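Local coordinates for adenylosuccinate lyase (Francisella tularensis subsp. tularensis SCHU S4, PDB 4EEI), which probably cleaves adenylosuccinate to AMP and fumarate, and the succinyl derivative of aminoimidazole carboxamide ribotide (SAICAR) to AICAR and fumarate, in de novo purine biosynthesis, at residues Y158-F161 with K162-K166; A220-I223 with S224-L228; G318-V321 with Y322-R326. One frame throughout, in Å; residues are numbered along the deposited sequence.

Interaction 1. Residues Y158-F161 with K162-K166; sequences YVEF and KRRLK
Lys162 lays the first part of its aliphatic chain over one face of the Tyr158 ring, one helical turn back. Its CG is the atom that does the touching: it stands 3.8 Å from the centroid of the Tyr158 ring and 18° off the ring normal, a CH-pi contact displaced toward the phenol end. With CG trans to the amide nitrogen (chi1 168°), the Tyr158 ring runs forward along the helix beside the lysine. Bends at chi2 and chi3 then carry the Lys162 chain along the ring, and CE comes 3.7 Å from OH of Tyr158.

On another side of the helix, Arg163 folds back over its predecessors. A bend at chi3 sets one guanidinium face over the backbone of the preceding turn, with NH2 of Arg163 3.5 Å from CA of Glu160 and NH1 3.7 Å from CG2 of Val159. The extended Glu160 carboxylate lies only 20° from parallel to that guanidinium, yet the two charges do not meet, since OE1 of Glu160 is 5.0 Å from NH2 of Arg163. Glu160 instead forms a salt bridge with Arg235, while Arg163 and Arg164 both pair with Asp217 of the second subunit; Arg164 also binds Asp167. One water closes the gap to the next arginine, donating to OE2 of Glu160 at 2.6 Å and accepting from NH2 of Arg164 at 3.0 Å.

Backbone bonds from residue i+4 to residue i hold these side chains one turn apart. Phe161 packs against helix 94-131, and Glu160 and Arg164 touch helix 217-244. Helix 151-173 thus packs on both of these helices and on a second subunit, as expected of the central long-helix bundle of the tetrameric fumarase/aspartase superfamily.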
loop_
_atom_site.group_PDB
_atom_site.type_symbol
_atom_site.label_atom_id
_atom_site.label_comp_id
_atom_site.label_asym_id
_atom_site.label_seq_id
_atom_site.Cartn_x
_atom_site.Cartn_y
_atom_site.Cartn_z
ATOM N N TYR B 158 -1.964 6.870 25.316
ATOM C CA TYR B 158 -2.270 8.294 25.489
ATOM C C TYR B 158 -1.256 9.197 24.801
ATOM O O TYR B 158 -1.628 10.059 23.999
ATOM C CB TYR B 158 -2.364 8.648 26.977
ATOM C CG TYR B 158 -2.393 10.135 27.275
ATOM C CD1 TYR B 158 -3.563 10.869 27.143
ATOM C CD2 TYR B 158 -1.249 10.796 27.699
ATOM C CE1 TYR B 158 -3.594 12.222 27.422
ATOM C CE2 TYR B 158 -1.270 12.150 27.979
ATOM C CZ TYR B 158 -2.445 12.852 27.843
ATOM O OH TYR B 158 -2.463 14.199 28.121
ATOM N N VAL B 159 0.027 9.013 25.109
ATOM C CA VAL B 159 1.040 9.894 24.542
ATOM C C VAL B 159 1.114 9.765 23.021
ATOM O O VAL B 159 1.389 10.745 22.328
ATOM C CB VAL B 159 2.438 9.714 25.183
ATOM C CG1 VAL B 159 2.397 10.115 26.652
ATOM C CG2 VAL B 159 2.937 8.273 25.027
ATOM N N GLU B 160 0.851 8.573 22.499
ATOM C CA GLU B 160 0.889 8.385 21.047
ATOM C C GLU B 160 -0.265 9.129 20.375
ATOM O O GLU B 160 -0.069 9.830 19.380
ATOM C CB GLU B 160 0.855 6.899 20.664
ATOM C CG GLU B 160 0.878 6.685 19.152
ATOM C CD GLU B 160 0.865 5.215 18.737
ATOM O OE1 GLU B 160 0.663 4.334 19.614
ATOM O OE2 GLU B 160 1.051 4.945 17.523
ATOM N N PHE B 161 -1.471 8.974 20.919
ATOM C CA PHE B 161 -2.623 9.703 20.402
ATOM C C PHE B 161 -2.463 11.217 20.581
ATOM O O PHE B 161 -2.948 11.986 19.750
ATOM C CB PHE B 161 -3.933 9.202 21.046
ATOM C CG PHE B 161 -4.449 7.928 20.436
ATOM C CD1 PHE B 161 -5.098 7.955 19.199
ATOM C CD2 PHE B 161 -4.278 6.705 21.078
ATOM C CE1 PHE B 161 -5.581 6.780 18.612
ATOM C CE2 PHE B 161 -4.766 5.516 20.503
ATOM C CZ PHE B 161 -5.418 5.559 19.267
ATOM N N LYS B 162 -1.772 11.649 21.641
ATOM C CA LYS B 162 -1.466 13.084 21.790
ATOM C C LYS B 162 -0.469 13.583 20.735
ATOM O O LYS B 162 -0.533 14.742 20.295
ATOM C CB LYS B 162 -0.954 13.415 23.205
ATOM C CG LYS B 162 -2.020 13.316 24.299
ATOM C CD LYS B 162 -2.920 14.556 24.330
ATOM C CE LYS B 162 -2.147 15.766 24.828
ATOM N NZ LYS B 162 -2.788 17.055 24.425
ATOM N N ARG B 163 0.472 12.733 20.337
ATOM C CA ARG B 163 1.374 13.118 19.252
ATOM C C ARG B 163 0.549 13.342 17.985
ATOM O O ARG B 163 0.800 14.287 17.232
ATOM C CB ARG B 163 2.465 12.059 19.026
ATOM C CG ARG B 163 3.539 12.035 20.113
ATOM C CD ARG B 163 4.737 11.143 19.728
ATOM N NE ARG B 163 4.442 9.702 19.720
ATOM C CZ ARG B 163 4.494 8.927 20.800
ATOM N NH1 ARG B 163 4.778 9.454 21.987
ATOM N NH2 ARG B 163 4.256 7.627 20.706
ATOM N N ARG B 164 -0.446 12.489 17.760
ATOM C CA ARG B 164 -1.304 12.633 16.581
ATOM C C ARG B 164 -2.208 13.855 16.715
ATOM O O ARG B 164 -2.472 14.554 15.731
ATOM C CB ARG B 164 -2.145 11.376 16.364
ATOM C CG ARG B 164 -1.330 10.093 16.204
ATOM C CD ARG B 164 -0.611 10.002 14.842
ATOM N NE ARG B 164 0.581 10.853 14.777
ATOM C CZ ARG B 164 1.759 10.536 15.310
ATOM N NH1 ARG B 164 2.781 11.376 15.220
ATOM N NH2 ARG B 164 1.914 9.372 15.932
ATOM N N LEU B 165 -2.672 14.124 17.933
ATOM C CA LEU B 165 -3.537 15.282 18.151
ATOM C C LEU B 165 -2.782 16.569 17.844
ATOM O O LEU B 165 -3.327 17.489 17.229
ATOM C CB LEU B 165 -4.117 15.287 19.579
ATOM C CG LEU B 165 -5.006 16.487 19.916
ATOM C CD1 LEU B 165 -6.277 16.473 19.065
ATOM C CD2 LEU B 165 -5.358 16.489 21.396
ATOM N N LYS B 166 -1.518 16.645 18.251
ATOM C CA LYS B 166 -0.725 17.816 17.904
ATOM C C LYS B 166 -0.538 17.946 16.386
ATOM O O LYS B 166 -0.629 19.049 15.852
ATOM C CB LYS B 166 0.630 17.822 18.622
ATOM C CG LYS B 166 1.448 19.086 18.346
ATOM C CD LYS B 166 2.841 18.991 18.950
ATOM C CE LYS B 166 3.711 20.195 18.565
ATOM N NZ LYS B 166 4.107 20.221 17.115
HETATM O O HOH W 1 0.419 6.746 15.685
#

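Interaction 2. Residues A220-I223 with S224-L228; sequences AKLI and SIHGL
With chi1 of -66°, Ser224 holds OG beside its own backbone N, and from there the hydroxyl reaches back one turn to O of Ala220. OG of Ser224 donates to O of Ala220 at 2.8 Å, and N of Ser224 donates to the same oxygen at 2.9 Å. The two donors arrive from opposite faces of the carbonyl plane, each tilted about 30° from it, so one oxygen is gripped twice.

Another pairing joins Leu222 to His226. A chi1 of 175° in the leucine brings CD1 of Leu222 to 3.8 Å from NE2 of His226; the branch carbon CG lies above one face of the imidazole, toward its rim. ND1 of His226 is hydrogen-bonded to Asn316, and the ring meets Phe317 nearly at right angles, contacts that would help fix its rotation. Leu222 also packs on helices 94-131 and 151-173, within the bundle.

The fully extended Lys221 chain reaches a salt bridge with Asp167 of the second subunit. Ser224 is buried; with its hydroxyl bonded within its own helix, it can probably sit against the apolar Leu228 of that subunit at little polar cost.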
loop_
_atom_site.group_PDB
_atom_site.type_symbol
_atom_site.label_atom_id
_atom_site.label_comp_id
_atom_site.label_asym_id
_atom_site.label_seq_id
_atom_site.Cartn_x
_atom_site.Cartn_y
_atom_site.Cartn_z
ATOM N N ALA B 220 -3.148 14.803 0.915
ATOM C CA ALA B 220 -2.345 13.615 1.187
ATOM C C ALA B 220 -1.666 13.715 2.548
ATOM O O ALA B 220 -1.485 12.707 3.233
ATOM C CB ALA B 220 -1.314 13.392 0.087
ATOM N N LYS B 221 -1.273 14.921 2.939
ATOM C CA LYS B 221 -0.622 15.090 4.227
ATOM C C LYS B 221 -1.590 14.741 5.354
ATOM O O LYS B 221 -1.231 14.017 6.288
ATOM C CB LYS B 221 -0.105 16.521 4.401
ATOM C CG LYS B 221 0.393 16.800 5.828
ATOM C CD LYS B 221 1.160 18.119 5.923
ATOM C CE LYS B 221 1.627 18.379 7.354
ATOM N NZ LYS B 221 2.407 19.652 7.428
ATOM N N LEU B 222 -2.823 15.240 5.260
ATOM C CA LEU B 222 -3.843 14.969 6.268
ATOM C C LEU B 222 -4.171 13.482 6.332
ATOM O O LEU B 222 -4.256 12.904 7.420
ATOM C CB LEU B 222 -5.119 15.772 5.979
ATOM C CG LEU B 222 -6.317 15.480 6.895
ATOM C CD1 LEU B 222 -5.974 15.740 8.356
ATOM C CD2 LEU B 222 -7.533 16.309 6.496
ATOM N N ILE B 223 -4.363 12.871 5.167
ATOM C CA ILE B 223 -4.648 11.439 5.101
ATOM C C ILE B 223 -3.491 10.613 5.676
ATOM O O ILE B 223 -3.718 9.570 6.298
ATOM C CB ILE B 223 -4.995 11.022 3.654
ATOM C CG1 ILE B 223 -6.212 11.813 3.171
ATOM C CG2 ILE B 223 -5.250 9.520 3.548
ATOM C CD1 ILE B 223 -7.475 11.559 3.970
ATOM N N SER B 224 -2.256 11.080 5.482
ATOM C CA SER B 224 -1.090 10.438 6.096
ATOM C C SER B 224 -1.122 10.507 7.616
ATOM O O SER B 224 -0.745 9.543 8.302
ATOM C CB SER B 224 0.209 11.058 5.579
ATOM O OG SER B 224 0.349 10.782 4.195
ATOM N N ILE B 225 -1.553 11.642 8.153
ATOM C CA ILE B 225 -1.744 11.730 9.602
ATOM C C ILE B 225 -2.823 10.737 10.056
ATOM O O ILE B 225 -2.693 10.076 11.091
ATOM C CB ILE B 225 -2.137 13.149 10.043
ATOM C CG1 ILE B 225 -1.019 14.140 9.710
ATOM C CG2 ILE B 225 -2.434 13.185 11.548
ATOM C CD1 ILE B 225 -1.447 15.599 9.872
ATOM N N HIS B 226 -3.901 10.635 9.288
ATOM C CA HIS B 226 -4.973 9.707 9.639
ATOM C C HIS B 226 -4.457 8.261 9.594
ATOM O O HIS B 226 -4.895 7.414 10.380
ATOM C CB HIS B 226 -6.170 9.905 8.700
ATOM C CG HIS B 226 -7.012 11.092 9.049
ATOM N ND1 HIS B 226 -8.241 11.326 8.473
ATOM C CD2 HIS B 226 -6.808 12.102 9.929
ATOM C CE1 HIS B 226 -8.763 12.429 8.987
ATOM N NE2 HIS B 226 -7.918 12.916 9.878
ATOM N N GLY B 227 -3.516 7.990 8.691
ATOM C CA GLY B 227 -2.892 6.673 8.604
ATOM C C GLY B 227 -2.096 6.332 9.855
ATOM O O GLY B 227 -2.088 5.178 10.316
ATOM N N LEU B 228 -1.420 7.335 10.409
ATOM C CA LEU B 228 -0.648 7.154 11.641
ATOM C C LEU B 228 -1.582 6.938 12.822
ATOM O O LEU B 228 -1.288 6.138 13.727
ATOM C CB LEU B 228 0.242 8.371 11.899
ATOM C CG LEU B 228 1.391 8.609 10.918
ATOM C CD1 LEU B 228 1.961 10.001 11.121
ATOM C CD2 LEU B 228 2.493 7.582 11.127
#

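Interaction 3. Residues G318-V321 with Y322-R326; sequences GIMV and YALRR
Four successive backbone bonds, from Tyr322 N to Gly318 O through Arg325 N to Val321 O, keep residues 318-326 in regular alpha-helix. On this frame Val321 and Arg325 run side by side in the same direction. CG1 of Val321, placed next to its own carbonyl carbon by a chi1 of 171°, sits over one face of the guanidinium, nearer its rim than its centre. It approaches NE of Arg325 to 3.4 Å and CZ of Arg325 to 3.6 Å. The arginine is extended from CG to NE, and its CG passes 3.2 Å from O of Val321 on the way. Its polar end is held by salt bridges from NE to Asp116 and from NH2 to Glu9, so a methyl group lies against the flat face while carboxylates pair with NE and NH2.

Met320 and Leu324 make the apolar pair of another flank. CG of Met320 lies 3.8 Å from CD1 of Leu324, and SD of Met320 is 3.9 Å from that same methyl carbon, where the bend at chi2 (64°) sets the sulfur beside CD1 and CG of Leu324. Met320 also packs on Val113 of helix 94-131 and Ile229 of helix 217-244.

Tyr322 and Arg326, one turn apart, meet on a further side: NH1 of Arg326 donates to OH of Tyr322 at 2.9 Å, with the phenol oxygen 20° out of the guanidinium plane. NE of Arg326 binds Ser273, and the Tyr322 ring makes an edge-to-face contact with Tyr5. While Met320 makes apolar contacts to its neighbours, Arg325 and Arg326 thus pair with polar groups of helices 94-131 and 272-293. The two carboxylates around Arg325 would probably stabilise the positive charge of this partly exposed residue.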
loop_
_atom_site.group_PDB
_atom_site.type_symbol
_atom_site.label_atom_id
_atom_site.label_comp_id
_atom_site.label_asym_id
_atom_site.label_seq_id
_atom_site.Cartn_x
_atom_site.Cartn_y
_atom_site.Cartn_z
ATOM N N GLY B 318 -15.697 9.452 7.872
ATOM C CA GLY B 318 -16.755 8.694 8.528
ATOM C C GLY B 318 -16.195 7.578 9.403
ATOM O O GLY B 318 -16.622 7.385 10.539
ATOM N N ILE B 319 -15.238 6.834 8.874
ATOM C CA ILE B 319 -14.636 5.753 9.637
ATOM C C ILE B 319 -13.816 6.306 10.804
ATOM O O ILE B 319 -13.843 5.749 11.896
ATOM C CB ILE B 319 -13.733 4.891 8.741
ATOM C CG1 ILE B 319 -14.587 4.089 7.752
ATOM C CG2 ILE B 319 -12.880 3.950 9.582
ATOM C CD1 ILE B 319 -13.748 3.445 6.624
ATOM N N MET B 320 -13.091 7.395 10.577
ATOM C CA MET B 320 -12.239 7.953 11.631
ATOM C C MET B 320 -13.081 8.391 12.826
ATOM O O MET B 320 -12.768 8.071 13.975
ATOM C CB MET B 320 -11.413 9.136 11.109
ATOM C CG MET B 320 -10.552 9.801 12.188
ATOM S SD MET B 320 -9.284 8.685 12.825
ATOM C CE MET B 320 -8.125 8.678 11.466
ATOM N N VAL B 321 -14.147 9.132 12.564
ATOM C CA VAL B 321 -15.013 9.581 13.649
ATOM C C VAL B 321 -15.684 8.388 14.342
ATOM O O VAL B 321 -15.708 8.302 15.578
ATOM C CB VAL B 321 -16.054 10.594 13.156
ATOM C CG1 VAL B 321 -17.075 10.887 14.251
ATOM C CG2 VAL B 321 -15.355 11.886 12.725
ATOM N N TYR B 322 -16.214 7.459 13.553
ATOM C CA TYR B 322 -16.811 6.236 14.116
ATOM C C TYR B 322 -15.821 5.498 15.012
ATOM O O TYR B 322 -16.165 5.083 16.120
ATOM C CB TYR B 322 -17.291 5.292 13.001
ATOM C CG TYR B 322 -17.852 3.978 13.527
ATOM C CD1 TYR B 322 -19.191 3.855 13.834
ATOM C CD2 TYR B 322 -17.030 2.863 13.708
ATOM C CE1 TYR B 322 -19.715 2.666 14.321
ATOM C CE2 TYR B 322 -17.547 1.662 14.202
ATOM C CZ TYR B 322 -18.888 1.578 14.496
ATOM O OH TYR B 322 -19.424 0.402 14.984
ATOM N N ALA B 323 -14.594 5.347 14.541
ATOM C CA ALA B 323 -13.622 4.532 15.262
ATOM C C ALA B 323 -13.166 5.216 16.541
ATOM O O ALA B 323 -13.006 4.560 17.562
ATOM C CB ALA B 323 -12.414 4.184 14.368
ATOM N N LEU B 324 -12.942 6.527 16.491
ATOM C CA LEU B 324 -12.484 7.249 17.684
ATOM C C LEU B 324 -13.545 7.244 18.778
ATOM O O LEU B 324 -13.218 7.164 19.964
ATOM C CB LEU B 324 -12.106 8.690 17.348
ATOM C CG LEU B 324 -10.894 8.859 16.428
ATOM C CD1 LEU B 324 -10.787 10.298 15.990
ATOM C CD2 LEU B 324 -9.620 8.437 17.165
ATOM N N ARG B 325 -14.813 7.365 18.393
ATOM C CA ARG B 325 -15.905 7.343 19.373
ATOM C C ARG B 325 -16.084 5.963 19.955
ATOM O O ARG B 325 -16.308 5.806 21.163
ATOM C CB ARG B 325 -17.219 7.816 18.741
ATOM C CG ARG B 325 -17.181 9.257 18.257
ATOM C CD ARG B 325 -18.548 9.755 17.827
ATOM N NE ARG B 325 -18.465 11.140 17.357
ATOM C CZ ARG B 325 -19.476 11.809 16.813
ATOM N NH1 ARG B 325 -20.656 11.226 16.657
ATOM N NH2 ARG B 325 -19.299 13.061 16.417
ATOM N N ARG B 326 -16.009 4.945 19.106
ATOM C CA ARG B 326 -16.235 3.582 19.602
ATOM C C ARG B 326 -15.076 3.135 20.497
ATOM O O ARG B 326 -15.291 2.502 21.540
ATOM C CB ARG B 326 -16.434 2.592 18.453
ATOM C CG ARG B 326 -16.593 1.153 18.927
ATOM C CD ARG B 326 -17.118 0.220 17.841
ATOM N NE ARG B 326 -17.426 -1.096 18.406
ATOM C CZ ARG B 326 -18.104 -2.044 17.774
ATOM N NH1 ARG B 326 -18.545 -1.829 16.541
ATOM N NH2 ARG B 326 -18.345 -3.204 18.381
#

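How the interactions relate
Each contact is a short section of a different long helix, 151-173, 217-244 or 304-333, packed together in the bundle, with centres 14 to 16 Å apart. Interaction 2 touches both of the others. CD of Arg164 in interaction 1 lies 3.5 Å from CB of Leu228, and CE of Met320 in interaction 3 lies 3.6 Å from CG of His226; interactions 1 and 3 do not touch, their nearest atoms being about 5 Å apart. Interactions 1 and 2 also face the second subunit, whereas Ile319 of interaction 3 packs on Phe311 of the third. All lie away from the annotated binding residues, although the Tyr322 side chain is about 6 Å from a bound AMP.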